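Local coordinates for LipS lipolytic enzyme (Unidentified, PDB 4FBL), which is a thermostable lipolytic enzyme of the alpha/beta hydrolase fold that probably hydrolyses ester bonds of lipid substrates, at residues C[48-53]-C[77-82]; C[53-58]-C[110-115]; C[147-152]-C[275-280]; C[133-138]-C[212-217]. All coordinates share one frame; numbering follows the deposited sequence.

Contact 1 of 4, residues C[48-53]-C[77-82]; sequences VGSRIG and AGYTVA
Thr80 reaches across to the chain just ahead of strand 52-57 and is held there through its hydroxyl. Thr80 OG1 accepts a hydrogen bond from Gly49 N at 2.8 Å. The same Thr80 OG1 gives its proton to Ser50 O at 2.7 Å, lying in the plane of that carbonyl on a lone pair (C=O...O angle 143°). With OG1 anti to the carbonyl carbon (chi1 -62°), the hydroxyl sits on the side where the loop 48-50 curls past. The backbone of Thr80 joins in: Thr80 N donates to Ile52 O at 3.2 Å, and Gly53 CA makes a C-H...O contact of 3.1 Å with Thr80 O, where Gly53 and Thr80 form a parallel bridge.

Tyr79 adds the apolar part. Its ring runs alongside Ile52, pointing the same way, with Tyr79 CD1 3.8 Å from Ile52 CG2, while Ile52 O lies at the ring edge in its plane. One residue back, Gly78 O accepts from Ser50 N at 2.9 Å, and Gly49 packs so close to it that a CB would clash. Gly78 itself closes helix 68-76 in a Schellman motif.

The pairing thus joins the two strands of a beta-alpha-beta unit, 52-57 and 80-83, linked by helix 68-76. Beyond it, Tyr79 leans on Leu275 and Ile278 of helix 267-279, Thr80 meets Trp114 and Leu115 of helix 101-118, and Ile52 packs on Val121 and Phe123 of the next strand.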
loop_
_atom_site.group_PDB
_atom_site.type_symbol
_atom_site.label_atom_id
_atom_site.label_comp_id
_atom_site.label_asym_id
_atom_site.label_seq_id
_atom_site.Cartn_x
_atom_site.Cartn_y
_atom_site.Cartn_z
ATOM N N VAL C 48 -14.565 22.528 22.145
ATOM C CA VAL C 48 -13.361 22.957 22.863
ATOM C C VAL C 48 -13.603 22.750 24.368
ATOM O O VAL C 48 -14.668 23.083 24.849
ATOM C CB VAL C 48 -13.093 24.411 22.603
ATOM C CG1 VAL C 48 -11.780 24.909 23.369
ATOM C CG2 VAL C 48 -13.108 24.668 21.079
ATOM N N GLY C 49 -12.631 22.194 25.093
ATOM C CA GLY C 49 -12.852 21.817 26.513
ATOM C C GLY C 49 -11.523 22.020 27.244
ATOM O O GLY C 49 -10.893 23.044 27.080
ATOM N N SER C 50 -11.025 20.990 27.928
ATOM C CA SER C 50 -9.705 21.068 28.600
ATOM C C SER C 50 -8.481 20.961 27.747
ATOM O O SER C 50 -8.530 20.814 26.512
ATOM C CB SER C 50 -9.554 20.048 29.704
ATOM O OG SER C 50 -9.700 18.704 29.229
ATOM N N ARG C 51 -7.384 21.043 28.465
ATOM C CA ARG C 51 -6.062 20.906 27.976
ATOM C C ARG C 51 -5.754 19.477 27.472
ATOM O O ARG C 51 -4.734 19.243 26.914
ATOM C CB ARG C 51 -5.112 21.294 29.078
ATOM C CG ARG C 51 -5.303 20.563 30.416
ATOM C CD ARG C 51 -4.619 21.298 31.560
ATOM N NE ARG C 51 -4.420 20.507 32.774
ATOM C CZ ARG C 51 -5.098 20.661 33.896
ATOM N NH1 ARG C 51 -6.018 21.574 33.967
ATOM N NH2 ARG C 51 -4.863 19.891 34.937
ATOM N N ILE C 52 -6.657 18.545 27.675
ATOM C CA ILE C 52 -6.444 17.185 27.084
ATOM C C ILE C 52 -7.386 17.021 25.872
ATOM O O ILE C 52 -8.570 17.276 26.006
ATOM C CB ILE C 52 -6.695 16.128 28.114
ATOM C CG1 ILE C 52 -5.628 16.260 29.261
ATOM C CG2 ILE C 52 -6.517 14.655 27.465
ATOM C CD1 ILE C 52 -6.074 15.438 30.515
ATOM N N GLY C 53 -6.850 16.638 24.713
ATOM C CA GLY C 53 -7.718 16.575 23.498
ATOM C C GLY C 53 -7.732 15.199 22.795
ATOM O O GLY C 53 -6.795 14.420 22.957
ATOM N N ALA C 77 -17.435 14.598 28.642
ATOM C CA ALA C 77 -16.541 14.392 29.750
ATOM C C ALA C 77 -15.614 15.595 29.899
ATOM O O ALA C 77 -14.865 15.693 30.862
ATOM C CB ALA C 77 -15.820 13.098 29.626
ATOM N N GLY C 78 -15.665 16.562 28.984
ATOM C CA GLY C 78 -14.869 17.777 29.217
ATOM C C GLY C 78 -13.647 17.927 28.354
ATOM O O GLY C 78 -13.025 18.970 28.333
ATOM N N TYR C 79 -13.295 16.873 27.588
ATOM C CA TYR C 79 -12.110 16.914 26.692
ATOM C C TYR C 79 -12.331 17.851 25.492
ATOM O O TYR C 79 -13.433 17.963 25.087
ATOM C CB TYR C 79 -11.783 15.462 26.174
ATOM C CG TYR C 79 -11.398 14.556 27.358
ATOM C CD1 TYR C 79 -10.226 14.799 28.079
ATOM C CD2 TYR C 79 -12.257 13.551 27.805
ATOM C CE1 TYR C 79 -9.897 14.060 29.232
ATOM C CE2 TYR C 79 -11.897 12.755 28.953
ATOM C CZ TYR C 79 -10.748 13.038 29.642
ATOM O OH TYR C 79 -10.392 12.229 30.710
ATOM N N THR C 80 -11.301 18.481 24.965
ATOM C CA THR C 80 -11.330 19.074 23.600
ATOM C C THR C 80 -11.382 17.891 22.571
ATOM O O THR C 80 -10.735 16.845 22.826
ATOM C CB THR C 80 -10.100 19.970 23.400
ATOM O OG1 THR C 80 -10.152 21.060 24.359
ATOM C CG2 THR C 80 -10.009 20.586 21.995
ATOM N N VAL C 81 -12.229 18.027 21.532
ATOM C CA VAL C 81 -12.588 16.948 20.587
ATOM C C VAL C 81 -12.516 17.484 19.159
ATOM O O VAL C 81 -13.107 18.552 18.867
ATOM C CB VAL C 81 -13.982 16.299 20.827
ATOM C CG1 VAL C 81 -14.196 15.116 19.852
ATOM C CG2 VAL C 81 -14.116 15.699 22.270
ATOM N N ALA C 82 -11.758 16.806 18.286
ATOM C CA ALA C 82 -11.820 17.065 16.807
ATOM C C ALA C 82 -12.225 15.755 16.141
ATOM O O ALA C 82 -11.453 14.759 16.214
ATOM C CB ALA C 82 -10.451 17.537 16.246
#

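Contact 2 of 4, residues C[53-58]-C[110-115]; sequences GVLVSH and AAMRWL
Leu55 of strand 52-57 meets Ala111, Met112 and Leu115 of helix 101-118, a helix-on-sheet layer of the alpha/beta hydrolase fold. The two segments run nearly antiparallel, at 162°, with their axes 9.0 Å apart, and every residue that touches is buried.

The interactions across the interface are apolar. Leu55 sends its two methyls out to the helix, its CG turned opposite the backbone N (chi1 -156°), and they straddle Ala111: Leu55 CG lies 3.8 Å from Ala111 CB, and both Leu55 methyls, CD1 and CD2, are also within 4.0 Å of Ala111 CB. Leu55 CD1 comes up against the base of the Met112 side chain, 3.6 Å from Met112 CG, beyond which Met112 turns off elsewhere. One helical turn beyond Ala111, Leu115 slants across Leu55, with Leu115 CD1 resting 3.6 Å from Leu55 CB. Cutting Leu55 back to an alanine is likely to open a gap between strand and helix, leaving the Ala111 methyl and Met112 CG without their partner from the sheet.

The polar groups of the strand look elsewhere. Backbone bonds tie Val54 to Thr80 and Ala82 on one neighbouring strand and Leu55 to Phe123 on the other. The residues flanking Leu55 turn to the other face of the sheet, where Val54 and Val56 press on Phe74 of helix 68-76.

At the far end of the contact the second methyl of Leu115 closes over glycine, with Leu115 CD2 4.4 Å from Gly53 CA.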
loop_
_atom_site.group_PDB
_atom_site.type_symbol
_atom_site.label_atom_id
_atom_site.label_comp_id
_atom_site.label_asym_id
_atom_site.label_seq_id
_atom_site.Cartn_x
_atom_site.Cartn_y
_atom_site.Cartn_z
ATOM N N GLY C 53 -6.850 16.638 24.713
ATOM C CA GLY C 53 -7.718 16.575 23.498
ATOM C C GLY C 53 -7.732 15.199 22.795
ATOM O O GLY C 53 -6.795 14.420 22.957
ATOM N N VAL C 54 -8.797 14.910 22.061
ATOM C CA VAL C 54 -8.967 13.593 21.395
ATOM C C VAL C 54 -9.280 13.866 19.927
ATOM O O VAL C 54 -10.257 14.610 19.634
ATOM C CB VAL C 54 -10.139 12.733 21.980
ATOM C CG1 VAL C 54 -10.108 11.269 21.437
ATOM C CG2 VAL C 54 -10.102 12.729 23.533
ATOM N N LEU C 55 -8.526 13.204 19.029
ATOM C CA LEU C 55 -8.759 13.297 17.601
ATOM C C LEU C 55 -9.524 12.027 17.278
ATOM O O LEU C 55 -9.080 10.944 17.657
ATOM C CB LEU C 55 -7.381 13.313 16.898
ATOM C CG LEU C 55 -7.373 13.962 15.493
ATOM C CD1 LEU C 55 -5.911 14.086 15.000
ATOM C CD2 LEU C 55 -8.136 13.133 14.453
ATOM N N VAL C 56 -10.696 12.159 16.626
ATOM C CA VAL C 56 -11.558 11.031 16.325
ATOM C C VAL C 56 -11.757 10.878 14.844
ATOM O O VAL C 56 -12.303 11.782 14.226
ATOM C CB VAL C 56 -12.970 11.181 16.992
ATOM C CG1 VAL C 56 -13.755 9.881 16.786
ATOM C CG2 VAL C 56 -12.804 11.525 18.499
ATOM N N SER C 57 -11.342 9.736 14.261
ATOM C CA SER C 57 -11.360 9.655 12.793
ATOM C C SER C 57 -12.351 8.598 12.277
ATOM O O SER C 57 -12.257 7.433 12.675
ATOM C CB SER C 57 -9.948 9.246 12.277
ATOM O OG SER C 57 -10.048 9.199 10.845
ATOM N N HIS C 58 -13.269 8.944 11.399
ATOM C CA HIS C 58 -14.110 7.910 10.756
ATOM C C HIS C 58 -13.329 7.168 9.588
ATOM O O HIS C 58 -12.139 7.429 9.363
ATOM C CB HIS C 58 -15.435 8.547 10.222
ATOM C CG HIS C 58 -15.247 9.493 9.057
ATOM N ND1 HIS C 58 -15.033 9.042 7.780
ATOM C CD2 HIS C 58 -15.200 10.851 8.977
ATOM C CE1 HIS C 58 -14.890 10.082 6.955
ATOM N NE2 HIS C 58 -14.953 11.189 7.665
ATOM N N ALA C 110 -4.027 18.455 9.895
ATOM C CA ALA C 110 -4.711 19.696 10.286
ATOM C C ALA C 110 -5.548 19.525 11.580
ATOM O O ALA C 110 -5.656 20.476 12.357
ATOM C CB ALA C 110 -5.669 20.192 9.154
ATOM N N ALA C 111 -6.186 18.386 11.792
ATOM C CA ALA C 111 -6.941 18.172 13.071
ATOM C C ALA C 111 -5.944 18.132 14.262
ATOM O O ALA C 111 -6.215 18.610 15.412
ATOM C CB ALA C 111 -7.796 16.815 13.001
ATOM N N MET C 112 -4.777 17.547 14.007
ATOM C CA MET C 112 -3.697 17.494 15.047
ATOM C C MET C 112 -3.248 18.909 15.310
ATOM O O MET C 112 -3.039 19.267 16.444
ATOM C CB MET C 112 -2.430 16.770 14.572
ATOM C CG MET C 112 -2.562 15.280 14.693
ATOM S SD MET C 112 -1.141 14.398 14.007
ATOM C CE MET C 112 0.166 15.072 15.088
ATOM N N ARG C 113 -3.102 19.732 14.272
ATOM C CA ARG C 113 -2.682 21.123 14.509
ATOM C C ARG C 113 -3.752 21.917 15.277
ATOM O O ARG C 113 -3.413 22.746 16.116
ATOM C CB ARG C 113 -2.292 21.803 13.195
ATOM C CG ARG C 113 -1.003 21.098 12.658
ATOM C CD ARG C 113 -0.592 21.522 11.256
ATOM N NE ARG C 113 0.751 21.033 10.933
ATOM C CZ ARG C 113 1.295 21.028 9.713
ATOM N NH1 ARG C 113 0.589 21.459 8.661
ATOM N NH2 ARG C 113 2.540 20.562 9.540
ATOM N N TRP C 114 -5.025 21.650 15.008
ATOM C CA TRP C 114 -6.144 22.361 15.659
ATOM C C TRP C 114 -6.162 21.999 17.160
ATOM O O TRP C 114 -6.353 22.893 18.026
ATOM C CB TRP C 114 -7.460 21.989 14.964
ATOM C CG TRP C 114 -8.698 22.626 15.519
ATOM C CD1 TRP C 114 -9.298 23.771 15.074
ATOM C CD2 TRP C 114 -9.531 22.134 16.617
ATOM N NE1 TRP C 114 -10.450 24.028 15.826
ATOM C CE2 TRP C 114 -10.607 23.055 16.780
ATOM C CE3 TRP C 114 -9.448 21.016 17.499
ATOM C CZ2 TRP C 114 -11.636 22.867 17.751
ATOM C CZ3 TRP C 114 -10.448 20.840 18.505
ATOM C CH2 TRP C 114 -11.529 21.772 18.627
ATOM N N LEU C 115 -5.926 20.711 17.454
ATOM C CA LEU C 115 -5.883 20.231 18.833
ATOM C C LEU C 115 -4.674 20.785 19.552
ATOM O O LEU C 115 -4.803 21.146 20.673
ATOM C CB LEU C 115 -5.839 18.695 18.900
ATOM C CG LEU C 115 -7.071 17.961 18.521
ATOM C CD1 LEU C 115 -6.819 16.468 18.434
ATOM C CD2 LEU C 115 -8.258 18.192 19.441
#

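Contact 3 of 4, residues C[147-152]-C[275-280]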
loop_
_atom_site.group_PDB
_atom_site.type_symbol
_atom_site.label_atom_id
_atom_site.label_comp_id
_atom_site.label_asym_id
_atom_site.label_seq_id
_atom_site.Cartn_x
_atom_site.Cartn_y
_atom_site.Cartn_z
ATOM N N GLY C 147 -1.606 8.407 23.902
ATOM C CA GLY C 147 -2.280 7.117 23.801
ATOM C C GLY C 147 -3.120 7.023 22.534
ATOM O O GLY C 147 -3.537 8.047 21.967
ATOM N N ILE C 148 -3.362 5.799 22.047
ATOM C CA ILE C 148 -4.210 5.638 20.869
ATOM C C ILE C 148 -5.207 4.471 21.141
ATOM O O ILE C 148 -4.887 3.554 21.906
ATOM C CB ILE C 148 -3.415 5.349 19.506
ATOM C CG1 ILE C 148 -2.473 4.165 19.687
ATOM C CG2 ILE C 148 -2.591 6.593 19.040
ATOM C CD1 ILE C 148 -2.017 3.380 18.363
ATOM N N MET C 149 -6.361 4.526 20.451
ATOM C CA MET C 149 -7.386 3.489 20.559
ATOM C C MET C 149 -7.877 3.140 19.126
ATOM O O MET C 149 -8.936 3.510 18.756
ATOM C CB MET C 149 -8.548 4.058 21.384
ATOM C CG MET C 149 -8.058 4.624 22.806
ATOM S SD MET C 149 -7.724 6.437 22.680
ATOM C CE MET C 149 -9.337 7.024 23.071
ATOM N N PRO C 150 -7.070 2.433 18.328
ATOM C CA PRO C 150 -7.614 2.001 17.034
ATOM C C PRO C 150 -8.750 0.937 17.192
ATOM O O PRO C 150 -8.672 -0.024 17.966
ATOM C CB PRO C 150 -6.379 1.466 16.318
ATOM C CG PRO C 150 -5.472 0.902 17.469
ATOM C CD PRO C 150 -5.786 1.793 18.666
ATOM N N ILE C 151 -9.812 1.135 16.438
ATOM C CA ILE C 151 -10.973 0.277 16.491
ATOM C C ILE C 151 -11.151 -0.403 15.126
ATOM O O ILE C 151 -11.385 0.278 14.122
ATOM C CB ILE C 151 -12.220 1.146 16.758
ATOM C CG1 ILE C 151 -12.067 1.937 18.095
ATOM C CG2 ILE C 151 -13.446 0.244 16.908
ATOM C CD1 ILE C 151 -13.210 2.997 18.344
ATOM N N ASN C 152 -11.094 -1.734 15.117
ATOM C CA ASN C 152 -11.211 -2.496 13.855
ATOM C C ASN C 152 -10.360 -1.942 12.686
ATOM O O ASN C 152 -10.841 -1.767 11.564
ATOM C CB ASN C 152 -12.697 -2.543 13.459
ATOM C CG ASN C 152 -13.468 -3.507 14.288
ATOM O OD1 ASN C 152 -12.902 -4.467 14.821
ATOM N ND2 ASN C 152 -14.783 -3.250 14.455
ATOM N N LEU C 275 -12.704 6.144 27.637
ATOM C CA LEU C 275 -12.621 7.281 28.667
ATOM C C LEU C 275 -11.688 6.872 29.818
ATOM O O LEU C 275 -10.806 7.650 30.251
ATOM C CB LEU C 275 -14.029 7.550 29.225
ATOM C CG LEU C 275 -14.980 8.382 28.367
ATOM C CD1 LEU C 275 -16.442 8.342 28.915
ATOM C CD2 LEU C 275 -14.436 9.812 28.283
ATOM N N ALA C 276 -11.825 5.624 30.270
ATOM C CA ALA C 276 -10.949 5.089 31.343
ATOM C C ALA C 276 -9.425 5.139 30.951
ATOM O O ALA C 276 -8.494 5.495 31.749
ATOM C CB ALA C 276 -11.404 3.673 31.702
ATOM N N PHE C 277 -9.185 4.768 29.709
ATOM C CA PHE C 277 -7.862 4.731 29.137
ATOM C C PHE C 277 -7.242 6.135 29.053
ATOM O O PHE C 277 -6.058 6.349 29.390
ATOM C CB PHE C 277 -7.996 4.131 27.723
ATOM C CG PHE C 277 -6.659 4.120 26.921
ATOM C CD1 PHE C 277 -5.644 3.196 27.227
ATOM C CD2 PHE C 277 -6.440 5.046 25.917
ATOM C CE1 PHE C 277 -4.420 3.217 26.461
ATOM C CE2 PHE C 277 -5.214 5.094 25.196
ATOM C CZ PHE C 277 -4.257 4.188 25.426
ATOM N N ILE C 278 -8.011 7.090 28.550
ATOM C CA ILE C 278 -7.597 8.472 28.586
ATOM C C ILE C 278 -7.258 9.008 29.982
ATOM O O ILE C 278 -6.175 9.652 30.116
ATOM C CB ILE C 278 -8.674 9.421 27.978
ATOM C CG1 ILE C 278 -8.776 9.187 26.452
ATOM C CG2 ILE C 278 -8.365 10.907 28.220
ATOM C CD1 ILE C 278 -10.162 9.745 25.802
ATOM N N ARG C 279 -8.150 8.819 30.965
ATOM C CA ARG C 279 -7.873 9.273 32.384
ATOM C C ARG C 279 -6.629 8.653 32.984
ATOM O O ARG C 279 -6.021 9.170 33.946
ATOM C CB ARG C 279 -8.950 8.715 33.345
ATOM C CG ARG C 279 -10.237 9.334 33.383
ATOM C CD ARG C 279 -10.953 8.938 34.769
ATOM N NE ARG C 279 -11.309 7.501 34.908
ATOM C CZ ARG C 279 -12.267 6.880 34.183
ATOM N NH1 ARG C 279 -13.005 7.501 33.206
ATOM N NH2 ARG C 279 -12.468 5.602 34.432
ATOM N N LYS C 280 -6.339 7.433 32.538
ATOM C CA LYS C 280 -5.238 6.713 33.157
ATOM C C LYS C 280 -3.938 6.848 32.399
ATOM O O LYS C 280 -2.967 6.257 32.789
ATOM C CB LYS C 280 -5.545 5.253 33.414
ATOM C CG LYS C 280 -5.830 5.058 34.914
ATOM C CD LYS C 280 -6.817 3.984 35.228
ATOM C CE LYS C 280 -7.990 4.038 34.316
ATOM N NZ LYS C 280 -8.821 2.811 34.588
#
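A Met-aromatic contact between Met149 and Phe277 fastens the C-terminal helix 267-279 to strand 147-151, an inner strand of the central sheet. Met149 SD stands 4.8 Å from the centroid of the Phe277 ring, obliquely, and Met149 CG is closer still, 3.5 Å from Phe277 CD2. The methionine starts toward the helix and then bends at chi2 (94°) and chi3, which swings its CE along the helix to Ile278; Met149 CE ends 3.9 Å from Ile278 CD1, the two side chains crossing at about a right angle.

The Phe277 ring, extended from the helix with CG anti to N (chi1 176°), reaches down to the strand backbone. Phe277 CZ lies 3.6 Å from Ile148 O, and Phe277 CE2 lies 3.8 Å from Gly147 CA, where a side chain of any size would collide with the ring. In the alpha/beta hydrolase fold this helix covers one face of the sheet, and here it shares that face with helix 68-76, whose Phe74 touches both Met149 and Ile278. Were Met149 a serine, Phe277 would probably lose its sulfur neighbour and the Ile278 methyl would be left facing a gap.

On the sheet itself Met149 also packs on Leu222 of the next strand, while its carbonyl O receives a hydrogen bond from Thr125 OG1. Phe277 extends the same patch to Phe123 and Leu222.

Contact 4 of 4, residues C[133-138]-C[212-217]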
loop_
_atom_site.group_PDB
_atom_site.type_symbol
_atom_site.label_atom_id
_atom_site.label_comp_id
_atom_site.label_asym_id
_atom_site.label_seq_id
_atom_site.Cartn_x
_atom_site.Cartn_y
_atom_site.Cartn_z
ATOM N N LEU C 133 -5.323 5.151 10.169
ATOM C CA LEU C 133 -4.821 6.481 10.329
ATOM C C LEU C 133 -4.313 6.831 11.755
ATOM O O LEU C 133 -3.377 7.657 11.899
ATOM C CB LEU C 133 -5.830 7.521 9.837
ATOM C CG LEU C 133 -6.011 7.620 8.299
ATOM C CD1 LEU C 133 -7.308 8.345 7.984
ATOM C CD2 LEU C 133 -4.801 8.362 7.674
ATOM N N THR C 134 -4.954 6.249 12.761
ATOM C CA THR C 134 -4.586 6.413 14.153
ATOM C C THR C 134 -3.172 5.758 14.311
ATOM O O THR C 134 -2.242 6.380 14.884
ATOM C CB THR C 134 -5.616 5.692 15.037
ATOM O OG1 THR C 134 -6.865 6.365 14.951
ATOM C CG2 THR C 134 -5.205 5.629 16.491
ATOM N N VAL C 135 -3.011 4.528 13.791
ATOM C CA VAL C 135 -1.710 3.845 13.786
ATOM C C VAL C 135 -0.715 4.651 12.969
ATOM O O VAL C 135 0.395 4.826 13.397
ATOM C CB VAL C 135 -1.784 2.426 13.277
ATOM C CG1 VAL C 135 -0.327 1.817 13.158
ATOM C CG2 VAL C 135 -2.600 1.582 14.245
ATOM N N TRP C 136 -1.107 5.179 11.824
ATOM C CA TRP C 136 -0.181 5.956 11.018
ATOM C C TRP C 136 0.279 7.172 11.798
ATOM O O TRP C 136 1.493 7.518 11.737
ATOM C CB TRP C 136 -0.826 6.424 9.678
ATOM C CG TRP C 136 -0.018 7.441 8.997
ATOM C CD1 TRP C 136 1.081 7.237 8.135
ATOM C CD2 TRP C 136 -0.214 8.859 9.056
ATOM N NE1 TRP C 136 1.596 8.451 7.727
ATOM C CE2 TRP C 136 0.820 9.467 8.253
ATOM C CE3 TRP C 136 -1.158 9.674 9.695
ATOM C CZ2 TRP C 136 0.963 10.874 8.117
ATOM C CZ3 TRP C 136 -1.022 11.074 9.560
ATOM C CH2 TRP C 136 0.033 11.657 8.752
ATOM N N ALA C 137 -0.644 7.881 12.476
ATOM C CA ALA C 137 -0.165 9.158 13.097
ATOM C C ALA C 137 0.739 8.888 14.340
ATOM O O ALA C 137 1.703 9.621 14.543
ATOM C CB ALA C 137 -1.359 10.067 13.503
ATOM N N ALA C 138 0.471 7.837 15.114
ATOM C CA ALA C 138 1.287 7.479 16.252
ATOM C C ALA C 138 2.704 6.959 15.845
ATOM O O ALA C 138 3.654 7.078 16.649
ATOM C CB ALA C 138 0.578 6.429 17.152
ATOM N N MET C 212 3.643 -0.817 8.062
ATOM C CA MET C 212 5.121 -0.699 8.040
ATOM C C MET C 212 5.696 0.223 9.194
ATOM O O MET C 212 6.824 0.012 9.687
ATOM C CB MET C 212 5.546 -0.144 6.671
ATOM C CG MET C 212 7.066 -0.474 6.346
ATOM S SD MET C 212 7.623 0.063 4.734
ATOM C CE MET C 212 6.302 -0.665 3.656
ATOM N N LEU C 213 4.895 1.217 9.638
ATOM C CA LEU C 213 5.225 2.023 10.826
ATOM C C LEU C 213 5.072 1.382 12.231
ATOM O O LEU C 213 5.581 1.931 13.222
ATOM C CB LEU C 213 4.363 3.258 10.816
ATOM C CG LEU C 213 4.680 4.250 9.741
ATOM C CD1 LEU C 213 3.628 5.438 9.684
ATOM C CD2 LEU C 213 6.057 4.877 10.005
ATOM N N LEU C 214 4.384 0.249 12.341
ATOM C CA LEU C 214 4.088 -0.319 13.607
ATOM C C LEU C 214 5.247 -0.305 14.651
ATOM O O LEU C 214 5.010 0.057 15.780
ATOM C CB LEU C 214 3.541 -1.730 13.423
ATOM C CG LEU C 214 2.045 -1.893 13.046
ATOM C CD1 LEU C 214 1.677 -3.350 12.580
ATOM C CD2 LEU C 214 1.124 -1.488 14.175
ATOM N N PRO C 215 6.495 -0.743 14.290
ATOM C CA PRO C 215 7.624 -0.798 15.259
ATOM C C PRO C 215 7.893 0.611 15.857
ATOM O O PRO C 215 8.339 0.764 16.979
ATOM C CB PRO C 215 8.824 -1.229 14.350
ATOM C CG PRO C 215 8.083 -2.190 13.341
ATOM C CD PRO C 215 6.890 -1.285 12.970
ATOM N N ARG C 216 7.570 1.643 15.129
ATOM C CA ARG C 216 7.719 3.005 15.629
ATOM C C ARG C 216 6.657 3.524 16.576
ATOM O O ARG C 216 6.865 4.570 17.232
ATOM C CB ARG C 216 7.717 3.943 14.477
ATOM C CG ARG C 216 9.031 4.145 13.770
ATOM C CD ARG C 216 8.609 4.998 12.624
ATOM N NE ARG C 216 9.638 5.885 12.183
ATOM C CZ ARG C 216 9.647 7.213 12.215
ATOM N NH1 ARG C 216 8.668 7.975 12.691
ATOM N NH2 ARG C 216 10.732 7.769 11.700
ATOM N N VAL C 217 5.536 2.826 16.676
ATOM C CA VAL C 217 4.475 3.257 17.624
ATOM C C VAL C 217 4.912 2.873 19.031
ATOM O O VAL C 217 5.165 1.707 19.249
ATOM C CB VAL C 217 3.124 2.551 17.375
ATOM C CG1 VAL C 217 2.126 2.980 18.434
ATOM C CG2 VAL C 217 2.600 2.874 15.962
#
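This is apolar packing of a helix, 129-140, against the last turn of helix 200-213 and the 3-10 residues 214-216, in the layer of helices outside the central sheet. Leu213 points at the first helix and lies alongside Trp136, with Leu213 CD1 3.5 Å from Trp136 CD1, meeting the indole obliquely. Val135 CG1 meets Leu214 CD2 at 3.8 Å, the two side chains slanting past each other. Val217 carries the end near Ala138: Val217 CG1 approaches Ala138 CB at 4.0 Å, and Val217 CG2 lies over the helix backbone, 3.9 Å from Val135 O. The valine's CG1 is anti to its N (chi1 177°), a setting that directs its two methyls at separate partners.

Helix 129-140 follows strand 121-127 through what is probably the nucleophile elbow of the alpha/beta hydrolase fold, with Ser128 at its turn, and Thr134 and Ala137 keep it seated on Met124 of that strand. The flank bearing Val135 and Ala138 takes the 3-10 turn, which backbone bonds from Arg216 N to Leu213 O (2.8 Å) and Val217 N to Leu214 O (3.0 Å) hold in shape. Arg216 adds a polar tie at the border, where its NH1 bonds to Gly139 O. The second subunit packs over the same region, with Trp136 against Phe167 and Leu213 against Ala163 of that other chain.

Contact 1 is the partly exposed, polar member, the start of a parallel strand pairing plus the loop before it, held mainly by hydrogen bonds, whereas contacts 2, 3 and 4 are buried and rely on apolar side chains. Contacts 1 and 2 share Gly53, so strand 52-57 is bonded to its neighbour 80-83 and covered on one face by helix 101-118. Contact 3 lies on the other face of the same sheet; Val54 CG2 there touches Ile278 CD1 at 3.7 Å. Contact 4 joins helices rather than strands, yet meets contact 3 where Ile148 CG2 packs on Ala138 CB. It is also the one whose packing extends most to the second subunit.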